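Local coordinates for aminotransferase class I and II (Anaerococcus prevotii, PDB 4EMY), which probably works as a homodimeric, pyridoxal 5'-phosphate-dependent aminotransferase of class I, moving amino groups between amino acids and keto acids, at residues L332-D337 against V394-I399; F357-P362 against V389-V394. All blocks are in the same frame, centred on the assembly; numbering follows the deposited sequence.

Contact 1 (L332-D337 against V394-I399)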
ATOM      1  N   LEU A 332      -1.366   1.126  29.662  1.00 50.02           N
ATOM      2  CA  LEU A 332      -1.945  -0.107  29.159  1.00 48.13           C
ATOM      3  C   LEU A 332      -1.863  -1.231  30.181  1.00 48.70           C
ATOM      4  O   LEU A 332      -2.876  -1.858  30.476  1.00 48.71           O
ATOM      5  CB  LEU A 332      -1.292  -0.534  27.835  1.00 46.35           C
ATOM      6  CG  LEU A 332      -1.880  -1.746  27.086  1.00 44.85           C
ATOM      7  CD1 LEU A 332      -3.380  -1.630  26.829  1.00 44.59           C
ATOM      8  CD2 LEU A 332      -1.151  -1.973  25.775  1.00 43.21           C
ATOM      9  N   LYS A 333      -0.672  -1.478  30.729  1.00 49.27           N
ATOM     10  CA  LYS A 333      -0.478  -2.630  31.620  1.00 49.80           C
ATOM     11  C   LYS A 333      -1.358  -2.554  32.877  1.00 51.19           C
ATOM     12  O   LYS A 333      -1.983  -3.543  33.263  1.00 51.15           O
ATOM     13  CB  LYS A 333       1.000  -2.838  31.984  1.00 50.76           C
ATOM     14  CG  LYS A 333       1.292  -4.194  32.629  1.00 51.52           C
ATOM     15  CD  LYS A 333       2.739  -4.334  33.088  1.00 53.00           C
ATOM     16  CE  LYS A 333       3.061  -3.490  34.322  1.00 55.60           C
ATOM     17  NZ  LYS A 333       2.556  -4.084  35.597  1.00 57.36           N
ATOM     18  N   SER A 334      -1.428  -1.381  33.497  1.00 52.40           N
ATOM     19  CA  SER A 334      -2.223  -1.245  34.708  1.00 53.97           C
ATOM     20  C   SER A 334      -3.720  -1.405  34.421  1.00 53.02           C
ATOM     21  O   SER A 334      -4.506  -1.633  35.342  1.00 54.25           O
ATOM     22  CB  SER A 334      -1.928   0.070  35.422  1.00 55.97           C
ATOM     23  OG  SER A 334      -2.579   1.138  34.775  1.00 55.54           O
ATOM     24  N   ARG A 335      -4.106  -1.288  33.149  1.00 50.90           N
ATOM     25  CA  ARG A 335      -5.472  -1.604  32.730  1.00 49.94           C
ATOM     26  C   ARG A 335      -5.662  -3.108  32.701  1.00 49.08           C
ATOM     27  O   ARG A 335      -6.729  -3.615  33.053  1.00 49.43           O
ATOM     28  CB  ARG A 335      -5.779  -1.048  31.347  1.00 48.38           C
ATOM     29  CG  ARG A 335      -6.093   0.430  31.295  1.00 49.27           C
ATOM     30  CD  ARG A 335      -6.541   0.781  29.892  1.00 47.78           C
ATOM     31  NE  ARG A 335      -6.575   2.218  29.656  1.00 48.71           N
ATOM     32  CZ  ARG A 335      -7.071   2.787  28.560  1.00 48.04           C
ATOM     33  NH1 ARG A 335      -7.586   2.034  27.595  1.00 46.54           N
ATOM     34  NH2 ARG A 335      -7.065   4.111  28.432  1.00 49.11           N
ATOM     35  N   ALA A 336      -4.621  -3.814  32.266  1.00 48.05           N
ATOM     36  CA  ALA A 336      -4.640  -5.271  32.227  1.00 47.52           C
ATOM     37  C   ALA A 336      -4.609  -5.839  33.642  1.00 49.22           C
ATOM     38  O   ALA A 336      -5.212  -6.881  33.912  1.00 49.42           O
ATOM     39  CB  ALA A 336      -3.477  -5.800  31.405  1.00 46.40           C
ATOM     40  N   ASP A 337      -3.913  -5.141  34.539  1.00 50.54           N
ATOM     41  CA  ASP A 337      -3.860  -5.522  35.948  1.00 52.47           C
ATOM     42  C   ASP A 337      -5.243  -5.461  36.588  1.00 53.25           C
ATOM     43  O   ASP A 337      -5.636  -6.372  37.320  1.00 54.18           O
ATOM     44  CB  ASP A 337      -2.880  -4.636  36.714  1.00 54.15           C
ATOM     45  CG  ASP A 337      -1.434  -4.952  36.395  1.00 53.96           C
ATOM     46  OD1 ASP A 337      -1.130  -6.118  36.079  1.00 53.32           O
ATOM     47  OD2 ASP A 337      -0.594  -4.033  36.468  1.00 54.72           O
ATOM     48  N   VAL A 394     -10.930   0.920  26.643  1.00 51.54           N
ATOM     49  CA  VAL A 394     -11.702   1.269  27.833  1.00 52.22           C
ATOM     50  C   VAL A 394     -10.801   1.678  28.999  1.00 53.38           C
ATOM     51  O   VAL A 394      -9.715   1.126  29.181  1.00 53.32           O
ATOM     52  CB  VAL A 394     -12.724   0.167  28.222  1.00 51.43           C
ATOM     53  CG1 VAL A 394     -13.110  -0.646  27.001  1.00 50.39           C
ATOM     54  CG2 VAL A 394     -12.184  -0.762  29.290  1.00 51.40           C
ATOM     55  N   GLY A 395     -11.264   2.664  29.766  1.00 54.64           N
ATOM     56  CA  GLY A 395     -10.500   3.229  30.874  1.00 56.19           C
ATOM     57  C   GLY A 395     -10.557   2.398  32.141  1.00 56.37           C
ATOM     58  O   GLY A 395     -11.563   1.747  32.431  1.00 55.70           O
ATOM     59  N   GLU A 396      -9.459   2.444  32.892  1.00 57.51           N
ATOM     60  CA  GLU A 396      -9.274   1.708  34.145  1.00 58.09           C
ATOM     61  C   GLU A 396     -10.542   1.567  35.005  1.00 58.29           C
ATOM     62  O   GLU A 396     -10.937   0.452  35.343  1.00 57.52           O
ATOM     63  CB  GLU A 396      -8.143   2.369  34.946  1.00 60.15           C
ATOM     64  CG  GLU A 396      -7.451   1.478  35.963  1.00 60.79           C
ATOM     65  CD  GLU A 396      -6.017   1.902  36.226  1.00 62.49           C
ATOM     66  OE1 GLU A 396      -5.134   1.542  35.419  1.00 61.86           O
ATOM     67  OE2 GLU A 396      -5.770   2.587  37.240  1.00 64.66           O
ATOM     68  N   GLU A 397     -11.180   2.690  35.336  1.00 59.50           N
ATOM     69  CA  GLU A 397     -12.316   2.698  36.267  1.00 60.14           C
ATOM     70  C   GLU A 397     -13.559   1.924  35.785  1.00 58.55           C
ATOM     71  O   GLU A 397     -14.390   1.516  36.594  1.00 58.84           O
ATOM     72  CB  GLU A 397     -12.677   4.132  36.702  1.00 62.06           C
ATOM     73  CG  GLU A 397     -13.363   4.991  35.646  1.00 61.82           C
ATOM     74  CD  GLU A 397     -12.399   5.809  34.783  1.00 62.34           C
ATOM     75  OE1 GLU A 397     -11.338   5.286  34.343  1.00 61.66           O
ATOM     76  OE2 GLU A 397     -12.723   6.995  34.527  1.00 63.49           O
ATOM     77  N   LYS A 398     -13.669   1.707  34.478  1.00 57.05           N
ATOM     78  CA  LYS A 398     -14.795   0.957  33.925  1.00 55.80           C
ATOM     79  C   LYS A 398     -14.566  -0.554  33.858  1.00 54.60           C
ATOM     80  O   LYS A 398     -15.524  -1.315  33.721  1.00 54.00           O
ATOM     81  CB  LYS A 398     -15.161   1.471  32.535  1.00 55.11           C
ATOM     82  CG  LYS A 398     -15.925   2.782  32.522  1.00 56.26           C
ATOM     83  CD  LYS A 398     -16.373   3.085  31.102  1.00 55.66           C
ATOM     84  CE  LYS A 398     -16.801   4.533  30.929  1.00 56.98           C
ATOM     85  NZ  LYS A 398     -16.913   4.866  29.479  1.00 56.47           N
ATOM     86  N   ILE A 399     -13.310  -0.987  33.958  1.00 54.46           N
ATOM     87  CA  ILE A 399     -12.964  -2.408  33.802  1.00 53.45           C
ATOM     88  C   ILE A 399     -13.716  -3.326  34.781  1.00 53.73           C
ATOM     89  O   ILE A 399     -14.251  -4.354  34.360  1.00 52.82           O
ATOM     90  CB  ILE A 399     -11.436  -2.670  33.898  1.00 53.65           C
ATOM     91  CG1 ILE A 399     -10.629  -1.639  33.091  1.00 53.79           C
ATOM     92  CG2 ILE A 399     -11.107  -4.094  33.468  1.00 52.52           C
ATOM     93  CD1 ILE A 399     -10.200  -2.087  31.713  1.00 52.44           C
TER

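Contact 2 (F357-P362 against V389-V394)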
ATOM      1  N   PHE A 357      -3.230  -5.609  22.948  1.00 39.08           N
ATOM      2  CA  PHE A 357      -4.328  -4.641  23.028  1.00 39.40           C
ATOM      3  C   PHE A 357      -5.618  -5.266  23.539  1.00 39.99           C
ATOM      4  O   PHE A 357      -6.598  -4.561  23.805  1.00 40.61           O
ATOM      5  CB  PHE A 357      -4.595  -4.017  21.650  1.00 38.78           C
ATOM      6  CG  PHE A 357      -3.812  -2.760  21.373  1.00 38.75           C
ATOM      7  CD1 PHE A 357      -2.587  -2.516  21.991  1.00 39.07           C
ATOM      8  CD2 PHE A 357      -4.293  -1.827  20.462  1.00 38.62           C
ATOM      9  CE1 PHE A 357      -1.874  -1.357  21.726  1.00 39.19           C
ATOM     10  CE2 PHE A 357      -3.582  -0.666  20.189  1.00 38.69           C
ATOM     11  CZ  PHE A 357      -2.366  -0.437  20.816  1.00 38.94           C
ATOM     12  N   PHE A 358      -5.613  -6.588  23.674  1.00 39.94           N
ATOM     13  CA  PHE A 358      -6.831  -7.323  23.962  1.00 40.44           C
ATOM     14  C   PHE A 358      -6.594  -8.369  25.030  1.00 41.22           C
ATOM     15  O   PHE A 358      -5.519  -8.971  25.080  1.00 41.25           O
ATOM     16  CB  PHE A 358      -7.338  -8.033  22.704  1.00 40.03           C
ATOM     17  CG  PHE A 358      -7.325  -7.182  21.465  1.00 39.24           C
ATOM     18  CD1 PHE A 358      -6.232  -7.211  20.600  1.00 38.45           C
ATOM     19  CD2 PHE A 358      -8.404  -6.368  21.152  1.00 39.47           C
ATOM     20  CE1 PHE A 358      -6.211  -6.437  19.451  1.00 37.68           C
ATOM     21  CE2 PHE A 358      -8.389  -5.589  20.003  1.00 39.01           C
ATOM     22  CZ  PHE A 358      -7.292  -5.627  19.151  1.00 38.09           C
ATOM     23  N   THR A 359      -7.601  -8.567  25.879  1.00 41.98           N
ATOM     24  CA  THR A 359      -7.676  -9.708  26.787  1.00 42.79           C
ATOM     25  C   THR A 359      -8.775 -10.614  26.257  1.00 43.05           C
ATOM     26  O   THR A 359      -9.718 -10.136  25.623  1.00 42.96           O
ATOM     27  CB  THR A 359      -8.054  -9.286  28.218  1.00 43.92           C
ATOM     28  OG1 THR A 359      -9.262  -8.520  28.183  1.00 44.12           O
ATOM     29  CG2 THR A 359      -6.950  -8.467  28.857  1.00 43.99           C
ATOM     30  N   PHE A 360      -8.678 -11.912  26.518  1.00 43.63           N
ATOM     31  CA  PHE A 360      -9.609 -12.847  25.898  1.00 44.04           C
ATOM     32  C   PHE A 360     -10.302 -13.769  26.883  1.00 45.62           C
ATOM     33  O   PHE A 360      -9.658 -14.451  27.684  1.00 46.31           O
ATOM     34  CB  PHE A 360      -8.902 -13.665  24.819  1.00 43.42           C
ATOM     35  CG  PHE A 360      -9.827 -14.276  23.809  1.00 43.72           C
ATOM     36  CD1 PHE A 360     -10.289 -15.579  23.963  1.00 45.07           C
ATOM     37  CD2 PHE A 360     -10.226 -13.554  22.690  1.00 42.93           C
ATOM     38  CE1 PHE A 360     -11.130 -16.150  23.023  1.00 45.69           C
ATOM     39  CE2 PHE A 360     -11.071 -14.117  21.746  1.00 43.52           C
ATOM     40  CZ  PHE A 360     -11.521 -15.417  21.913  1.00 44.93           C
ATOM     41  N   ILE A 361     -11.628 -13.781  26.799  1.00 46.40           N
ATOM     42  CA  ILE A 361     -12.455 -14.708  27.557  1.00 48.06           C
ATOM     43  C   ILE A 361     -12.880 -15.865  26.649  1.00 48.82           C
ATOM     44  O   ILE A 361     -13.663 -15.676  25.719  1.00 48.75           O
ATOM     45  CB  ILE A 361     -13.677 -14.002  28.190  1.00 48.65           C
ATOM     46  CG1 ILE A 361     -13.274 -13.277  29.473  1.00 48.80           C
ATOM     47  CG2 ILE A 361     -14.752 -15.006  28.564  1.00 50.34           C
ATOM     48  CD1 ILE A 361     -12.659 -11.913  29.274  1.00 47.53           C
ATOM     49  N   PRO A 362     -12.339 -17.065  26.905  1.00 49.85           N
ATOM     50  CA  PRO A 362     -12.772 -18.248  26.157  1.00 51.09           C
ATOM     51  C   PRO A 362     -14.187 -18.696  26.551  1.00 52.94           C
ATOM     52  O   PRO A 362     -14.546 -18.675  27.733  1.00 53.83           O
ATOM     53  CB  PRO A 362     -11.729 -19.305  26.529  1.00 51.67           C
ATOM     54  CG  PRO A 362     -11.177 -18.858  27.839  1.00 51.60           C
ATOM     55  CD  PRO A 362     -11.242 -17.364  27.844  1.00 50.08           C
ATOM     56  N   VAL A 389     -11.852  -8.638  24.307  1.00 46.50           N
ATOM     57  CA  VAL A 389     -12.083  -7.391  25.026  1.00 46.82           C
ATOM     58  C   VAL A 389     -10.955  -6.428  24.696  1.00 46.97           C
ATOM     59  O   VAL A 389      -9.809  -6.653  25.093  1.00 47.10           O
ATOM     60  CB  VAL A 389     -12.138  -7.631  26.551  1.00 47.14           C
ATOM     61  CG1 VAL A 389     -12.462  -6.344  27.290  1.00 47.67           C
ATOM     62  CG2 VAL A 389     -13.164  -8.702  26.881  1.00 47.15           C
ATOM     63  N   ALA A 390     -11.278  -5.366  23.963  1.00 47.16           N
ATOM     64  CA  ALA A 390     -10.267  -4.406  23.532  1.00 47.54           C
ATOM     65  C   ALA A 390      -9.889  -3.501  24.684  1.00 48.27           C
ATOM     66  O   ALA A 390     -10.307  -2.343  24.767  1.00 48.94           O
ATOM     67  CB  ALA A 390     -10.751  -3.600  22.336  1.00 47.84           C
ATOM     68  N   ILE A 391      -9.076  -4.045  25.574  1.00 48.41           N
ATOM     69  CA  ILE A 391      -8.728  -3.367  26.804  1.00 49.38           C
ATOM     70  C   ILE A 391      -8.001  -2.034  26.558  1.00 50.29           C
ATOM     71  O   ILE A 391      -7.918  -1.190  27.443  1.00 51.36           O
ATOM     72  CB  ILE A 391      -7.958  -4.323  27.738  1.00 49.58           C
ATOM     73  CG1 ILE A 391      -8.204  -3.942  29.189  1.00 50.58           C
ATOM     74  CG2 ILE A 391      -6.473  -4.399  27.397  1.00 49.89           C
ATOM     75  CD1 ILE A 391      -7.768  -5.011  30.160  1.00 50.96           C
ATOM     76  N   CYS A 392      -7.508  -1.853  25.336  1.00 50.09           N
ATOM     77  CA  CYS A 392      -6.856  -0.619  24.905  1.00 51.02           C
ATOM     78  C   CYS A 392      -7.837   0.542  24.762  1.00 51.46           C
ATOM     79  O   CYS A 392      -7.441   1.706  24.808  1.00 52.60           O
ATOM     80  CB  CYS A 392      -6.180  -0.854  23.560  1.00 50.77           C
ATOM     81  SG  CYS A 392      -7.331  -1.417  22.291  1.00 49.82           S
ATOM     82  N   GLY A 393      -9.112   0.224  24.574  1.00 50.70           N
ATOM     83  CA  GLY A 393     -10.130   1.248  24.368  1.00 51.18           C
ATOM     84  C   GLY A 393     -10.798   1.775  25.629  1.00 51.87           C
ATOM     85  O   GLY A 393     -11.194   2.941  25.684  1.00 52.79           O
ATOM     86  N   VAL A 394     -10.930   0.920  26.643  1.00 51.54           N
ATOM     87  CA  VAL A 394     -11.702   1.269  27.833  1.00 52.22           C
ATOM     88  C   VAL A 394     -10.801   1.678  28.999  1.00 53.38           C
ATOM     89  O   VAL A 394      -9.715   1.126  29.181  1.00 53.32           O
ATOM     90  CB  VAL A 394     -12.724   0.167  28.222  1.00 51.43           C
ATOM     91  CG1 VAL A 394     -13.110  -0.646  27.001  1.00 50.39           C
ATOM     92  CG2 VAL A 394     -12.184  -0.762  29.290  1.00 51.40           C
TER

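Contact 1 (L332-D337 against V394-I399)
Ser334 and Glu396 make the polar link between helix 315-345 and the turn that leads into the last helix. The hydroxyl OG of Ser334 donates to OE1 of Glu396 over 2.7 Å and meets that oxygen nearly along its C-O axis. The carboxylate comes within reach because CG of Glu396 stands anti to the backbone N (chi1 -157°) and the chain runs on extended, carrying the acid across to the helix surface.

Arg335, the next residue along the helix, lays the flat of its guanidinium against the backbone of Val394 and Gly395, its side chain extended from CG to NE. CA of Gly395 sits over the centre of one face, 4.2 Å from CZ of Arg335, while O of Val394 lies over the same face. NH1 of Arg335 approaches O of Val394 to 2.8 Å, but at an angle too poor for a hydrogen bond. The bonds that fix the group go elsewhere: NH2 to the carbonyl of Leu48 and NH1 to that of Ile391. This buried cation is thus held mainly by main-chain oxygens, which probably offset part of its charge, with a long, weak ion pair from NH2 to Asp50.

The remaining touch is van der Waals: CD1 of Ile399 lies 4.0 Å from the carbonyl O of Arg335, and the isoleucine also packs on Val338 and Phe339 of the same helix.

Away from the cofactor site, a buried arginine here ties a long helix to the connection between strand 386-389 and helix 399-411, a helix-to-loop junction within the aminotransferase fold.

Contact 2 (F357-P362 against V389-V394)
Cys392 lies against Phe357 with both its side-chain atoms, a sulfur-aromatic contact combined with a CH-pi one. CB of Cys392 stands over one face of the Phe357 ring, 4.0 Å from its centroid, whereas SG approaches obliquely and comes within 3.6 Å of CD2 of Phe357. The thiol is brought there by a chi1 of 58°, which sets SG between the backbone N and the carbonyl carbon of Cys392. The backbones join here too, N of Cys392 donating to O of Phe357 at 3.2 Å. With an alanine at Phe357, Cys392 would probably lose the ring it packs on, and a gap would be likely to open beside Tyr227, a pyridoxal phosphate-binding residue whose ring Phe357 also meets.

Further along, Thr359 and Val389 form an antiparallel hydrogen-bonded pair that joins strands 359-362 and 386-389 in the small three-stranded sheet. N of Val389 gives to O of Thr359 at 2.9 Å, and N of Thr359 returns a bond of 3.0 Å to O of Val389. On the side of this pair that faces Phe339 of helix 315-345, CG2 of Thr359 meets CD1 of Ile391 at 3.8 Å, the two side chains crossing at about a right angle. Ala390 centres an inverse gamma turn and sets its CB 3.8 Å from CD2 of Phe358, whose side chain touches Asn190 and comes to about 5 Å of the bound pyridoxal phosphate (nearest atoms).

The centres of contact 1 and contact 2 lie about 10 Å apart, on the same side of the chain's centre, and the two share Val394. Along the chain contact 2 is nested within contact 1: helix 315-345 comes first, then strand 359-362, and the loop after strand 386-389 serves both before helix 399-411 begins. They also touch directly, since Ala336 and Ile399 of contact 1 both pack on the Ile391 side chain of contact 2. The loop from strand 386-389 to helix 399-411 thus packs on helix 315-345 and, at its start, pairs with segment 357-362, with the Phe357-Phe358 end of contact 2 beside the pyridoxal phosphate pocket and contact 1 away from it.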